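Local coordinates for beta sliding clamp (Borrelia burgdorferi, PDB 6DJ8), which probably forms a head-to-tail ring dimer around DNA that tethers DNA polymerases and other proteins to it and makes replication processive, at residues A[23-28]-A[252-257]; A[55-60]-A[64-69]; A[182-187]-A[263-268]; A[348-353]-A[385-390]; A[365-368]-A[372-375]. All coordinates share one frame; numbering follows the deposited sequence.

Interaction 1 of 5, residues A[23-28]-A[252-257]; sequences MNEIEK and DNYKIA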
# COMPACT_ATOMS: atom_id res chain seq x y z
N MET A 23 22.53 2.22 4.40
CA MET A 23 21.17 1.83 4.03
C MET A 23 20.52 2.89 3.14
O MET A 23 19.95 2.57 2.08
CB MET A 23 20.31 1.59 5.29
CG MET A 23 18.92 1.09 4.96
SD MET A 23 17.93 0.81 6.45
CE MET A 23 19.17 0.01 7.52
N ASN A 24 20.61 4.15 3.54
CA ASN A 24 20.00 5.22 2.74
C ASN A 24 20.63 5.31 1.36
O ASN A 24 19.92 5.45 0.35
CB ASN A 24 20.13 6.56 3.47
CG ASN A 24 19.25 6.64 4.70
OD1 ASN A 24 18.25 5.91 4.82
ND2 ASN A 24 19.61 7.52 5.63
N GLU A 25 21.96 5.21 1.28
CA GLU A 25 22.63 5.37 -0.01
C GLU A 25 22.34 4.19 -0.93
O GLU A 25 22.22 4.37 -2.15
CB GLU A 25 24.13 5.54 0.17
CG GLU A 25 24.55 6.73 1.02
CD GLU A 25 24.13 8.10 0.44
OE1 GLU A 25 23.54 8.17 -0.66
OE2 GLU A 25 24.41 9.11 1.11
N ILE A 26 22.23 2.98 -0.38
CA ILE A 26 21.86 1.85 -1.23
C ILE A 26 20.44 2.03 -1.75
O ILE A 26 20.14 1.73 -2.91
CB ILE A 26 21.99 0.51 -0.46
CG1 ILE A 26 23.44 0.15 -0.18
CG2 ILE A 26 21.36 -0.59 -1.26
CD1 ILE A 26 23.52 -0.92 0.94
N GLU A 27 19.53 2.45 -0.88
CA GLU A 27 18.15 2.69 -1.30
C GLU A 27 18.10 3.69 -2.44
O GLU A 27 17.40 3.47 -3.44
CB GLU A 27 17.32 3.17 -0.10
CG GLU A 27 15.81 3.23 -0.32
CD GLU A 27 15.38 4.54 -0.95
OE1 GLU A 27 16.11 5.54 -0.82
OE2 GLU A 27 14.31 4.56 -1.60
N LYS A 28 18.88 4.76 -2.34
CA LYS A 28 18.93 5.76 -3.41
C LYS A 28 19.52 5.16 -4.68
O LYS A 28 18.91 5.24 -5.75
CB LYS A 28 19.77 6.96 -2.96
CG LYS A 28 19.05 7.83 -1.92
CD LYS A 28 20.01 8.82 -1.30
CE LYS A 28 19.32 9.62 -0.19
NZ LYS A 28 20.16 10.76 0.28
N ASP A 252 26.13 17.67 -3.34
CA ASP A 252 26.45 16.93 -2.12
C ASP A 252 27.42 15.80 -2.41
O ASP A 252 28.48 16.04 -2.99
CB ASP A 252 25.17 16.43 -1.47
CG ASP A 252 24.29 17.58 -0.97
OD1 ASP A 252 24.84 18.54 -0.39
OD2 ASP A 252 23.07 17.53 -1.16
N ASN A 253 27.08 14.56 -2.08
CA ASN A 253 28.00 13.46 -2.31
C ASN A 253 27.63 12.63 -3.54
O ASN A 253 27.98 11.45 -3.61
CB ASN A 253 28.11 12.57 -1.06
CG ASN A 253 26.76 12.05 -0.58
OD1 ASN A 253 25.74 12.74 -0.64
ND2 ASN A 253 26.75 10.81 -0.09
N TYR A 254 26.98 13.25 -4.53
CA TYR A 254 26.45 12.55 -5.69
C TYR A 254 27.00 13.10 -7.00
O TYR A 254 27.32 14.29 -7.12
CB TYR A 254 24.91 12.63 -5.73
CG TYR A 254 24.25 12.10 -4.48
CD1 TYR A 254 24.21 10.73 -4.22
CD2 TYR A 254 23.68 12.96 -3.55
CE1 TYR A 254 23.61 10.23 -3.07
CE2 TYR A 254 23.08 12.48 -2.41
CZ TYR A 254 23.05 11.11 -2.17
OH TYR A 254 22.47 10.65 -1.01
N LYS A 255 27.14 12.20 -7.97
CA LYS A 255 27.42 12.54 -9.36
C LYS A 255 26.53 11.64 -10.20
O LYS A 255 26.41 10.45 -9.90
CB LYS A 255 28.89 12.36 -9.73
CG LYS A 255 29.86 13.12 -8.84
CD LYS A 255 31.31 12.84 -9.25
CE LYS A 255 32.29 13.72 -8.49
NZ LYS A 255 33.71 13.36 -8.78
N ILE A 256 25.85 12.22 -11.17
CA ILE A 256 24.90 11.50 -12.00
C ILE A 256 25.04 11.99 -13.43
O ILE A 256 25.26 13.19 -13.65
CB ILE A 256 23.44 11.70 -11.51
CG1 ILE A 256 23.39 11.84 -10.00
CG2 ILE A 256 22.55 10.53 -11.94
CD1 ILE A 256 22.06 12.21 -9.49
N ALA A 257 24.90 11.09 -14.39
CA ALA A 257 24.98 11.46 -15.79
C ALA A 257 24.03 10.59 -16.59
O ALA A 257 23.67 9.48 -16.17
CB ALA A 257 26.41 11.33 -16.34
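Glu25, on helix 19-29, and Tyr254, at the start of strand 254-259, are the closest residues by backbone, yet their CA atoms stand 9.9 Å apart, so only long side chains bridge the gap. The phenol oxygen of Tyr254 is the meeting point. Tyr254 OH donates to Glu25 OE1 at 2.7 Å, using the carboxylate's syn lone pair, and accepts from Lys28 NZ at 2.6 Å; both partners come in near the ring plane, at its edge. Lys28, one turn along the helix from Glu25, reaches the hydroxyl with its chain extended beyond CG and crosses the tyrosine at about a right angle. Glu25 instead folds back at chi2 (-62°), which brings both carboxylate oxygens to the strand side. Its OE2 takes Asn253 ND2 at 3.1 Å, a straight bond lying in the amide plane but arriving from above the carboxylate plane. Asn253 ND2 also binds Thr68 O on the adjoining strand. The helix of the N-terminal domain is thereby joined to a strand of the central domain, across the junction where the two domains share a continuous sheet. With an ammonium giving to the hydroxyl and a carboxylate taking from it, the phenol O-H is probably polarised toward Glu25.

Interaction 2 of 5, residues A[55-60]-A[64-69]; sequences IIKSTD and FFESTI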
# COMPACT_ATOMS: atom_id res chain seq x y z
N ILE A 55 32.68 4.14 -2.56
CA ILE A 55 32.02 4.64 -3.76
C ILE A 55 30.97 3.61 -4.16
O ILE A 55 31.30 2.44 -4.37
CB ILE A 55 33.00 4.87 -4.91
CG1 ILE A 55 34.17 5.77 -4.49
CG2 ILE A 55 32.25 5.45 -6.07
CD1 ILE A 55 33.76 7.04 -3.83
N ILE A 56 29.72 4.04 -4.25
CA ILE A 56 28.62 3.19 -4.68
C ILE A 56 28.19 3.65 -6.07
O ILE A 56 27.92 4.84 -6.29
CB ILE A 56 27.44 3.26 -3.69
CG1 ILE A 56 27.87 2.69 -2.33
CG2 ILE A 56 26.22 2.51 -4.22
CD1 ILE A 56 26.94 3.09 -1.22
N LYS A 57 28.18 2.71 -7.02
CA LYS A 57 27.77 3.02 -8.39
C LYS A 57 26.60 2.14 -8.79
O LYS A 57 26.52 0.96 -8.41
CB LYS A 57 28.92 2.82 -9.39
CG LYS A 57 30.06 3.83 -9.25
CD LYS A 57 31.16 3.55 -10.29
CE LYS A 57 32.47 4.24 -9.94
NZ LYS A 57 33.57 3.94 -10.95
N SER A 58 25.68 2.72 -9.55
CA SER A 58 24.59 1.97 -10.15
C SER A 58 24.32 2.55 -11.53
O SER A 58 24.69 3.68 -11.82
CB SER A 58 23.32 2.01 -9.29
OG SER A 58 22.82 3.33 -9.19
N THR A 59 23.71 1.75 -12.39
CA THR A 59 23.34 2.26 -13.70
C THR A 59 22.16 1.47 -14.22
O THR A 59 21.95 0.32 -13.83
CB THR A 59 24.49 2.18 -14.71
OG1 THR A 59 24.07 2.71 -15.97
CG2 THR A 59 24.94 0.71 -14.89
N ASP A 60 21.37 2.10 -15.09
CA ASP A 60 20.40 1.38 -15.91
C ASP A 60 20.89 1.28 -17.35
O ASP A 60 20.11 0.94 -18.25
CB ASP A 60 19.01 2.02 -15.81
CG ASP A 60 18.93 3.41 -16.44
OD1 ASP A 60 19.90 3.88 -17.09
OD2 ASP A 60 17.87 4.05 -16.27
N PHE A 64 23.92 6.98 -15.15
CA PHE A 64 25.07 6.48 -14.39
C PHE A 64 25.12 7.27 -13.10
O PHE A 64 25.15 8.51 -13.12
CB PHE A 64 26.36 6.60 -15.20
CG PHE A 64 26.44 5.62 -16.32
CD1 PHE A 64 25.85 5.88 -17.53
CD2 PHE A 64 27.04 4.38 -16.12
CE1 PHE A 64 25.90 4.95 -18.55
CE2 PHE A 64 27.09 3.45 -17.13
CZ PHE A 64 26.52 3.73 -18.35
N PHE A 65 25.11 6.57 -11.97
CA PHE A 65 24.97 7.19 -10.67
C PHE A 65 26.18 6.83 -9.82
O PHE A 65 26.65 5.69 -9.86
CB PHE A 65 23.68 6.71 -9.97
CG PHE A 65 23.59 7.10 -8.51
CD1 PHE A 65 23.04 8.32 -8.14
CD2 PHE A 65 24.02 6.23 -7.51
CE1 PHE A 65 22.94 8.69 -6.81
CE2 PHE A 65 23.93 6.59 -6.17
CZ PHE A 65 23.38 7.80 -5.81
N GLU A 66 26.65 7.79 -9.04
CA GLU A 66 27.76 7.53 -8.14
C GLU A 66 27.59 8.35 -6.87
O GLU A 66 27.30 9.55 -6.94
CB GLU A 66 29.08 7.85 -8.86
CG GLU A 66 30.21 8.23 -7.95
CD GLU A 66 31.54 8.30 -8.67
OE1 GLU A 66 32.50 8.81 -8.05
OE2 GLU A 66 31.61 7.88 -9.84
N SER A 67 27.76 7.70 -5.72
CA SER A 67 27.71 8.36 -4.42
C SER A 67 28.91 7.91 -3.60
O SER A 67 29.50 6.85 -3.82
CB SER A 67 26.43 8.03 -3.65
OG SER A 67 26.41 6.68 -3.23
N THR A 68 29.27 8.74 -2.61
CA THR A 68 30.42 8.46 -1.77
C THR A 68 30.08 8.74 -0.32
O THR A 68 29.39 9.72 -0.01
CB THR A 68 31.63 9.31 -2.21
OG1 THR A 68 32.74 9.04 -1.34
CG2 THR A 68 31.30 10.78 -2.14
N ILE A 69 30.56 7.87 0.57
CA ILE A 69 30.39 8.04 2.01
C ILE A 69 31.69 7.65 2.69
O ILE A 69 32.50 6.89 2.15
CB ILE A 69 29.24 7.18 2.58
CG1 ILE A 69 29.51 5.70 2.32
CG2 ILE A 69 27.91 7.62 1.99
CD1 ILE A 69 28.51 4.75 3.03
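Thr59 OG1 sits 3.3 Å above the plane of the Phe64 ring, over its centre, with Phe64 CE2 the nearest carbon to that oxygen. The two side chains run side by side, pointing the same way; chi1 of -179° in Thr59 turns OG1 rather than CG2 to the ring. The same oxygen is hydrogen-bonded to Ile63 O and Arg61 N in the turn. Further along this face, Lys57 and Glu66 also lie alongside each other, but Lys57 NZ stays 4.5 Å from Glu66 OE2, too far for a salt bridge, and is hydrogen-bonded to Tyr142 O and Asn141 OD1. Glu66 leans its CG and carboxylate across CG2 of Ile55, while Ile55 CD1 reaches Thr68 OG1 at 3.4 Å.

These residues belong to an antiparallel beta hairpin, strands 53-59 and 64-70, in the N-terminal domain. Two hydrogen-bonded pairs hold it. In one, Ile56 N to Ser67 O and Ser67 N to Ile56 O are both 2.9 Å; in the other, Ser58 N to Phe65 O is longer at 3.1 Å. Between the pairs, Lys57 CA and Glu66 CA add CA-H...O contacts to Phe65 O and Ile56 O.

The other face carries Ile56, Ser58, Phe65 and Ser67 and is covered in part by helix 19-29. Here Ser58 OG lies 3.6 Å from Phe65 CD2, approaching the ring obliquely, and bonds to Ala29 O. Ser67 OG rests 3.6 Å from Ile56 CB.

Interaction 3 of 5, residues A[182-187]-A[263-268]; sequences GVYFSK and GNYPDY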
# COMPACT_ATOMS: atom_id res chain seq x y z
N GLY A 182 11.49 13.50 -23.19
CA GLY A 182 12.56 14.31 -22.67
C GLY A 182 12.08 15.64 -22.13
O GLY A 182 10.99 16.12 -22.45
N VAL A 183 12.91 16.22 -21.27
CA VAL A 183 12.74 17.59 -20.80
C VAL A 183 13.59 18.46 -21.71
O VAL A 183 14.77 18.17 -21.92
CB VAL A 183 13.16 17.73 -19.33
CG1 VAL A 183 13.07 19.17 -18.90
CG2 VAL A 183 12.30 16.82 -18.44
N TYR A 184 12.98 19.50 -22.29
CA TYR A 184 13.66 20.36 -23.25
C TYR A 184 14.26 21.58 -22.55
O TYR A 184 13.55 22.32 -21.87
CB TYR A 184 12.70 20.78 -24.36
CG TYR A 184 13.29 21.67 -25.43
CD1 TYR A 184 14.50 21.35 -26.04
CD2 TYR A 184 12.62 22.82 -25.87
CE1 TYR A 184 15.04 22.16 -27.05
CE2 TYR A 184 13.15 23.64 -26.87
CZ TYR A 184 14.37 23.30 -27.45
OH TYR A 184 14.91 24.08 -28.44
N PHE A 185 15.57 21.76 -22.70
CA PHE A 185 16.27 22.92 -22.18
C PHE A 185 16.50 23.93 -23.30
O PHE A 185 17.13 23.61 -24.31
CB PHE A 185 17.61 22.53 -21.58
CG PHE A 185 17.49 21.82 -20.26
CD1 PHE A 185 17.05 20.51 -20.21
CD2 PHE A 185 17.78 22.48 -19.08
CE1 PHE A 185 16.93 19.86 -18.98
CE2 PHE A 185 17.65 21.84 -17.86
CZ PHE A 185 17.23 20.52 -17.82
N SER A 186 16.05 25.16 -23.09
CA SER A 186 16.22 26.22 -24.09
C SER A 186 16.45 27.54 -23.35
O SER A 186 16.57 27.57 -22.12
CB SER A 186 15.02 26.26 -25.03
OG SER A 186 15.38 26.76 -26.29
N LYS A 187 16.44 28.63 -24.12
CA LYS A 187 16.66 30.00 -23.67
C LYS A 187 15.57 30.88 -24.25
O LYS A 187 15.24 30.75 -25.43
CB LYS A 187 18.02 30.52 -24.18
CG LYS A 187 18.98 30.99 -23.12
CD LYS A 187 20.39 31.01 -23.68
CE LYS A 187 20.51 31.86 -24.92
NZ LYS A 187 21.93 32.00 -25.35
N GLY A 263 17.47 14.79 -31.04
CA GLY A 263 16.31 15.03 -31.88
C GLY A 263 15.98 16.50 -31.95
O GLY A 263 16.74 17.33 -31.44
N ASN A 264 14.87 16.84 -32.59
CA ASN A 264 14.40 18.22 -32.69
C ASN A 264 13.13 18.34 -31.85
O ASN A 264 12.10 17.74 -32.19
CB ASN A 264 14.16 18.60 -34.14
CG ASN A 264 15.45 18.74 -34.93
OD1 ASN A 264 16.40 19.38 -34.47
ND2 ASN A 264 15.50 18.12 -36.11
N TYR A 265 13.20 19.11 -30.78
CA TYR A 265 12.02 19.28 -29.95
C TYR A 265 10.99 20.10 -30.71
O TYR A 265 11.35 20.98 -31.50
CB TYR A 265 12.37 19.93 -28.62
CG TYR A 265 11.35 19.66 -27.53
CD1 TYR A 265 11.32 18.44 -26.86
CD2 TYR A 265 10.42 20.61 -27.19
CE1 TYR A 265 10.38 18.20 -25.86
CE2 TYR A 265 9.50 20.40 -26.22
CZ TYR A 265 9.47 19.18 -25.55
OH TYR A 265 8.53 19.00 -24.59
N PRO A 266 9.70 19.82 -30.55
CA PRO A 266 8.67 20.57 -31.29
C PRO A 266 8.67 22.06 -30.94
O PRO A 266 9.15 22.47 -29.88
CB PRO A 266 7.35 19.91 -30.87
CG PRO A 266 7.74 18.51 -30.46
CD PRO A 266 9.09 18.70 -29.81
N ASP A 267 8.09 22.85 -31.84
CA ASP A 267 7.96 24.30 -31.69
C ASP A 267 6.88 24.64 -30.66
O ASP A 267 5.77 25.07 -30.99
CB ASP A 267 7.63 24.93 -33.05
CG ASP A 267 7.52 26.44 -33.00
OD1 ASP A 267 7.78 27.03 -31.92
OD2 ASP A 267 7.13 27.05 -34.02
N TYR A 268 7.23 24.47 -29.38
CA TYR A 268 6.30 24.77 -28.29
C TYR A 268 5.90 26.24 -28.27
O TYR A 268 4.78 26.56 -27.84
CB TYR A 268 6.92 24.38 -26.94
CG TYR A 268 7.94 25.39 -26.45
CD1 TYR A 268 9.27 25.32 -26.85
CD2 TYR A 268 7.56 26.44 -25.60
CE1 TYR A 268 10.19 26.24 -26.42
CE2 TYR A 268 8.47 27.38 -25.18
CZ TYR A 268 9.79 27.28 -25.59
OH TYR A 268 10.71 28.22 -25.16
O HOH W 1 8.48 16.46 -23.37
O HOH W 2 13.07 28.43 -26.70
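Tyr184 and Tyr265 lay their rings almost parallel where the loop between strands 254-259 and 278-283 folds back over strand 182-187 of the clamp's long antiparallel sheet. The planes are 13° apart and the centroids 4.6 Å, but the rings are slid so far that they barely overlap. CH-pi contacts take over: each ring has the other residue's CB above it. Tyr184 CB stands 3.4 Å from the centroid of the Tyr265 ring, only 4° off the normal, and Tyr265 CB returns the contact over the Tyr184 ring. Tyr184 has CG opposite its backbone N (chi1 -180°), which brings its ring beneath Tyr265 CB. Pro266 CD lies against the opposite face of the Tyr265 ring.

Apolar contact continues at the Tyr184 edge, where Tyr268 CE1 comes in near the ring plane, 4.0 Å from Tyr184 CE2; the two side chains cross at about a right angle.

The polar links across the contact run through water. One water lies at the in-plane edge of the Tyr265 ring, 2.8 Å from Tyr265 OH, and is hydrogen-bonded to Gly182 O as well. Tyr184 OH is hydrogen-bonded to Asn217 OD1 beyond the two segments. In the same loop as Tyr265, Pro266 and Asp267 pack against the bound peptide. At the far end, a second water bridges Ser186 OG and Tyr268 OH, 2.9 and 2.8 Å from it respectively.

Interaction 4 of 5, residues A[348-353]-A[385-390]; sequences ISYFVE and HLIMPM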
# COMPACT_ATOMS: atom_id res chain seq x y z
N ILE A 348 -9.52 14.62 -16.49
CA ILE A 348 -9.45 14.94 -15.06
C ILE A 348 -8.11 14.55 -14.47
O ILE A 348 -7.64 15.19 -13.52
CB ILE A 348 -10.61 14.27 -14.28
CG1 ILE A 348 -10.68 14.86 -12.87
CG2 ILE A 348 -10.40 12.77 -14.20
CD1 ILE A 348 -11.96 14.48 -12.09
N SER A 349 -7.46 13.50 -14.98
CA SER A 349 -6.16 13.16 -14.42
C SER A 349 -5.14 14.26 -14.71
O SER A 349 -4.37 14.66 -13.83
CB SER A 349 -5.68 11.81 -14.96
OG SER A 349 -6.50 10.76 -14.48
N TYR A 350 -5.15 14.79 -15.94
CA TYR A 350 -4.26 15.91 -16.26
C TYR A 350 -4.54 17.10 -15.37
O TYR A 350 -3.62 17.73 -14.83
CB TYR A 350 -4.44 16.31 -17.73
CG TYR A 350 -3.99 15.30 -18.76
CD1 TYR A 350 -3.17 14.23 -18.41
CD2 TYR A 350 -4.38 15.42 -20.09
CE1 TYR A 350 -2.76 13.30 -19.36
CE2 TYR A 350 -3.99 14.52 -21.05
CZ TYR A 350 -3.17 13.46 -20.67
OH TYR A 350 -2.76 12.55 -21.62
N PHE A 351 -5.82 17.44 -15.20
CA PHE A 351 -6.23 18.58 -14.39
C PHE A 351 -5.72 18.41 -12.96
O PHE A 351 -5.04 19.28 -12.42
CB PHE A 351 -7.76 18.70 -14.44
CG PHE A 351 -8.32 20.05 -14.06
CD1 PHE A 351 -7.51 21.17 -13.91
CD2 PHE A 351 -9.69 20.20 -13.87
CE1 PHE A 351 -8.06 22.41 -13.57
CE2 PHE A 351 -10.26 21.45 -13.54
CZ PHE A 351 -9.44 22.55 -13.38
N VAL A 352 -6.02 17.26 -12.36
CA VAL A 352 -5.63 16.99 -10.98
C VAL A 352 -4.12 16.96 -10.85
O VAL A 352 -3.55 17.55 -9.91
CB VAL A 352 -6.25 15.66 -10.49
CG1 VAL A 352 -5.63 15.23 -9.16
CG2 VAL A 352 -7.78 15.76 -10.38
N GLU A 353 -3.43 16.26 -11.76
CA GLU A 353 -1.97 16.22 -11.69
C GLU A 353 -1.39 17.62 -11.75
O GLU A 353 -0.45 17.94 -11.01
CB GLU A 353 -1.39 15.39 -12.83
CG GLU A 353 -0.74 14.13 -12.41
CD GLU A 353 0.22 13.63 -13.47
OE1 GLU A 353 1.33 13.16 -13.08
OE2 GLU A 353 -0.13 13.70 -14.68
N HIS A 385 1.19 26.12 -17.28
CA HIS A 385 0.75 24.78 -17.63
C HIS A 385 -0.46 24.86 -18.56
O HIS A 385 -1.44 25.56 -18.27
CB HIS A 385 0.42 23.93 -16.41
CG HIS A 385 0.23 22.49 -16.73
ND1 HIS A 385 1.28 21.62 -16.92
CD2 HIS A 385 -0.90 21.77 -16.95
CE1 HIS A 385 0.81 20.42 -17.21
NE2 HIS A 385 -0.51 20.48 -17.23
N LEU A 386 -0.38 24.12 -19.66
CA LEU A 386 -1.39 24.10 -20.69
C LEU A 386 -1.99 22.70 -20.77
O LEU A 386 -1.26 21.71 -20.67
CB LEU A 386 -0.80 24.49 -22.05
CG LEU A 386 -0.05 25.83 -22.11
CD1 LEU A 386 0.57 26.03 -23.50
CD2 LEU A 386 -0.97 27.02 -21.77
N ILE A 387 -3.30 22.64 -20.96
CA ILE A 387 -4.01 21.38 -21.13
C ILE A 387 -4.94 21.53 -22.32
O ILE A 387 -5.79 22.43 -22.34
CB ILE A 387 -4.81 20.99 -19.87
CG1 ILE A 387 -3.87 20.90 -18.66
CG2 ILE A 387 -5.53 19.68 -20.09
CD1 ILE A 387 -4.59 20.73 -17.32
N MET A 388 -4.79 20.66 -23.30
CA MET A 388 -5.70 20.69 -24.44
C MET A 388 -7.04 20.10 -24.02
O MET A 388 -7.07 19.05 -23.35
CB MET A 388 -5.11 19.93 -25.64
CG MET A 388 -5.84 20.19 -26.96
SD MET A 388 -5.70 21.89 -27.55
CE MET A 388 -6.59 21.83 -29.12
N PRO A 389 -8.15 20.74 -24.34
CA PRO A 389 -9.45 20.15 -24.01
C PRO A 389 -9.70 18.90 -24.83
O PRO A 389 -9.14 18.70 -25.91
CB PRO A 389 -10.46 21.26 -24.35
CG PRO A 389 -9.77 22.08 -25.40
CD PRO A 389 -8.32 22.06 -24.98
N MET A 390 -10.57 18.06 -24.29
CA MET A 390 -11.09 16.91 -25.03
C MET A 390 -12.32 17.33 -25.83
O MET A 390 -13.01 18.29 -25.49
CB MET A 390 -11.45 15.79 -24.05
CG MET A 390 -10.25 15.21 -23.32
SD MET A 390 -10.71 14.00 -22.06
CE MET A 390 -11.56 12.78 -23.05
O HOH W 3 -1.57 18.04 -16.92
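His385 NE2 and Tyr350 O grip one water between strand and helix: it lies 2.7 Å from His385 NE2 and donates to Tyr350 O at 2.9 Å. Tyr350 O thus gains a partner from the strand side, while the other imidazole nitrogen, His385 ND1, bonds to Ser204 OG, which probably helps to fix the rotation of the ring.

The direct contact is apolar and belongs to Ile387, which points toward the helix. Its CG1 branch lies beside the backbone N (chi1 -57°) and carries CD1 to the helix backbone, where it meets Tyr350 O and Phe351 CA, both at 4.0 Å. The CG2 branch lies 4.3 Å from Tyr350 CB and nears the tyrosine ring only obliquely. CD1 also lies in plane at the edge of the His385 ring, next to the water bridge. Tyr350 OH reaches past the contact to Asn199 ND2.

Here helix 348-355 of the C-terminal domain packs against the last strand of the chain, 383-387. The Phe351 side chain packs among Leu287 and Leu291 of helix 284-294 and Leu304 and Leu306 of strand 303-308. Ile387 also touches Ile346 on strand 342-347. Just beyond strand 383-387, Met388 and Met390 pack on the bound peptide, and Met390 also touches Ala345 and Asn347 of strand 342-347.

Interaction 5 of 5, residues A[365-368]-A[372-375]; sequences IQFN and VLKL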
# COMPACT_ATOMS: atom_id res chain seq x y z
N ILE A 365 -7.18 30.10 -14.22
CA ILE A 365 -7.52 29.21 -15.31
C ILE A 365 -8.10 30.08 -16.42
O ILE A 365 -9.16 30.71 -16.23
CB ILE A 365 -8.52 28.12 -14.90
CG1 ILE A 365 -7.93 27.28 -13.76
CG2 ILE A 365 -8.86 27.25 -16.11
CD1 ILE A 365 -8.96 26.40 -13.06
N GLN A 366 -7.41 30.14 -17.55
CA GLN A 366 -7.77 31.04 -18.64
C GLN A 366 -7.77 30.25 -19.94
O GLN A 366 -7.04 29.27 -20.09
CB GLN A 366 -6.79 32.20 -18.72
CG GLN A 366 -6.59 32.89 -17.39
CD GLN A 366 -5.48 33.91 -17.43
OE1 GLN A 366 -4.79 34.06 -18.43
NE2 GLN A 366 -5.32 34.65 -16.34
N PHE A 367 -8.60 30.69 -20.89
CA PHE A 367 -8.71 29.99 -22.16
C PHE A 367 -9.45 30.87 -23.16
O PHE A 367 -10.25 31.72 -22.79
CB PHE A 367 -9.47 28.67 -22.03
CG PHE A 367 -10.86 28.82 -21.51
CD1 PHE A 367 -11.11 28.91 -20.15
CD2 PHE A 367 -11.93 28.88 -22.40
CE1 PHE A 367 -12.42 29.05 -19.68
CE2 PHE A 367 -13.24 29.01 -21.93
CZ PHE A 367 -13.48 29.10 -20.58
N ASN A 368 -9.16 30.63 -24.43
CA ASN A 368 -10.01 31.06 -25.52
C ASN A 368 -10.95 29.91 -25.87
O ASN A 368 -10.56 28.74 -25.78
CB ASN A 368 -9.18 31.48 -26.72
CG ASN A 368 -8.47 32.79 -26.50
OD1 ASN A 368 -9.07 33.75 -26.01
ND2 ASN A 368 -7.19 32.84 -26.84
N VAL A 372 -6.78 25.79 -25.93
CA VAL A 372 -5.99 25.30 -24.82
C VAL A 372 -6.37 26.03 -23.54
O VAL A 372 -6.55 27.25 -23.51
CB VAL A 372 -4.49 25.47 -25.15
CG1 VAL A 372 -4.15 26.95 -25.30
CG2 VAL A 372 -3.65 24.86 -24.11
N LEU A 373 -6.47 25.26 -22.46
CA LEU A 373 -6.64 25.78 -21.12
C LEU A 373 -5.28 26.09 -20.53
O LEU A 373 -4.36 25.27 -20.59
CB LEU A 373 -7.38 24.75 -20.26
CG LEU A 373 -8.22 25.21 -19.09
CD1 LEU A 373 -9.41 25.95 -19.62
CD2 LEU A 373 -8.66 24.02 -18.25
N LYS A 374 -5.13 27.28 -19.95
CA LYS A 374 -3.88 27.70 -19.35
C LYS A 374 -4.04 27.82 -17.85
O LYS A 374 -4.97 28.49 -17.37
CB LYS A 374 -3.39 29.03 -19.93
CG LYS A 374 -2.16 29.58 -19.22
CD LYS A 374 -1.54 30.73 -20.03
CE LYS A 374 -2.07 32.08 -19.58
NZ LYS A 374 -1.89 32.32 -18.13
N LEU A 375 -3.15 27.16 -17.12
CA LEU A 375 -3.12 27.20 -15.66
C LEU A 375 -1.88 27.93 -15.20
O LEU A 375 -0.78 27.63 -15.66
CB LEU A 375 -3.12 25.79 -15.06
CG LEU A 375 -4.39 24.97 -14.93
CD1 LEU A 375 -5.18 24.98 -16.20
CD2 LEU A 375 -4.03 23.49 -14.49
O HOH W 4 -6.80 29.29 -25.22
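The Phe367 ring is met obliquely by Leu373 CD1, neither squarely over a face nor in its plane, with 3.5 Å between that methyl and Phe367 CD1. Beyond the segments, the ring meets that of Phe308 at about 50°. The amide of Gln366, on the other face of the sheet, turns OE1 to Lys374 NZ; at 3.4 Å this is a weak hydrogen bond. The two chains lie side by side, Gln366 extended and Lys374 bent at chi3 (92°) and chi4 (55°) so that its ammonium folds over to the glutamine.

Strands 362-367 and 373-376 form a beta hairpin, part of the C-terminal domain's share of the long sheet. Gln366 and Lys374 are its hydrogen-bonded pair: Gln366 N to Lys374 O is 3.0 Å, and Lys374 N to Gln366 O is 2.8 Å, both nearly straight. Ile365 CA adds a CA-H...O contact to Lys374 O.

Toward the turn the strands part, and a water fills in, accepting from Asn368 N at 2.8 Å and donating to Val372 O at 2.7 Å.

On the face with Phe367, Leu373 fits between two neighbours: its CD1 rests on the phenylalanine and its CG on Ile365 CG2, 3.7 Å away. That Ile365 methyl lies more loosely against Leu375 CD1. This apolar face packs on strand 342-347 and helix 348-355, Leu373 touching Met344 and Ile346, and Ile365 touching Phe351.

From the N terminus, interaction 1 opens first, on helix 19-29, and closes only at 252-257, after 223 intervening residues. Interaction 2, a short hairpin, falls wholly within that span, and its strand 64-70 pairs directly with strand 254-259, so that pairing and interaction 1 join the N-terminal domain to the central one. Interaction 3 starts inside the same span but ends after it, so it crosses interaction 1, about 28 Å away between centres. Interaction 4 opens after all of these have closed, and the hairpin of interaction 5 lies within its span; strands 373-376 and 383-387 are neighbours. Interactions 3, 4 and 5 reach one sheet shared by the central and C-terminal domains.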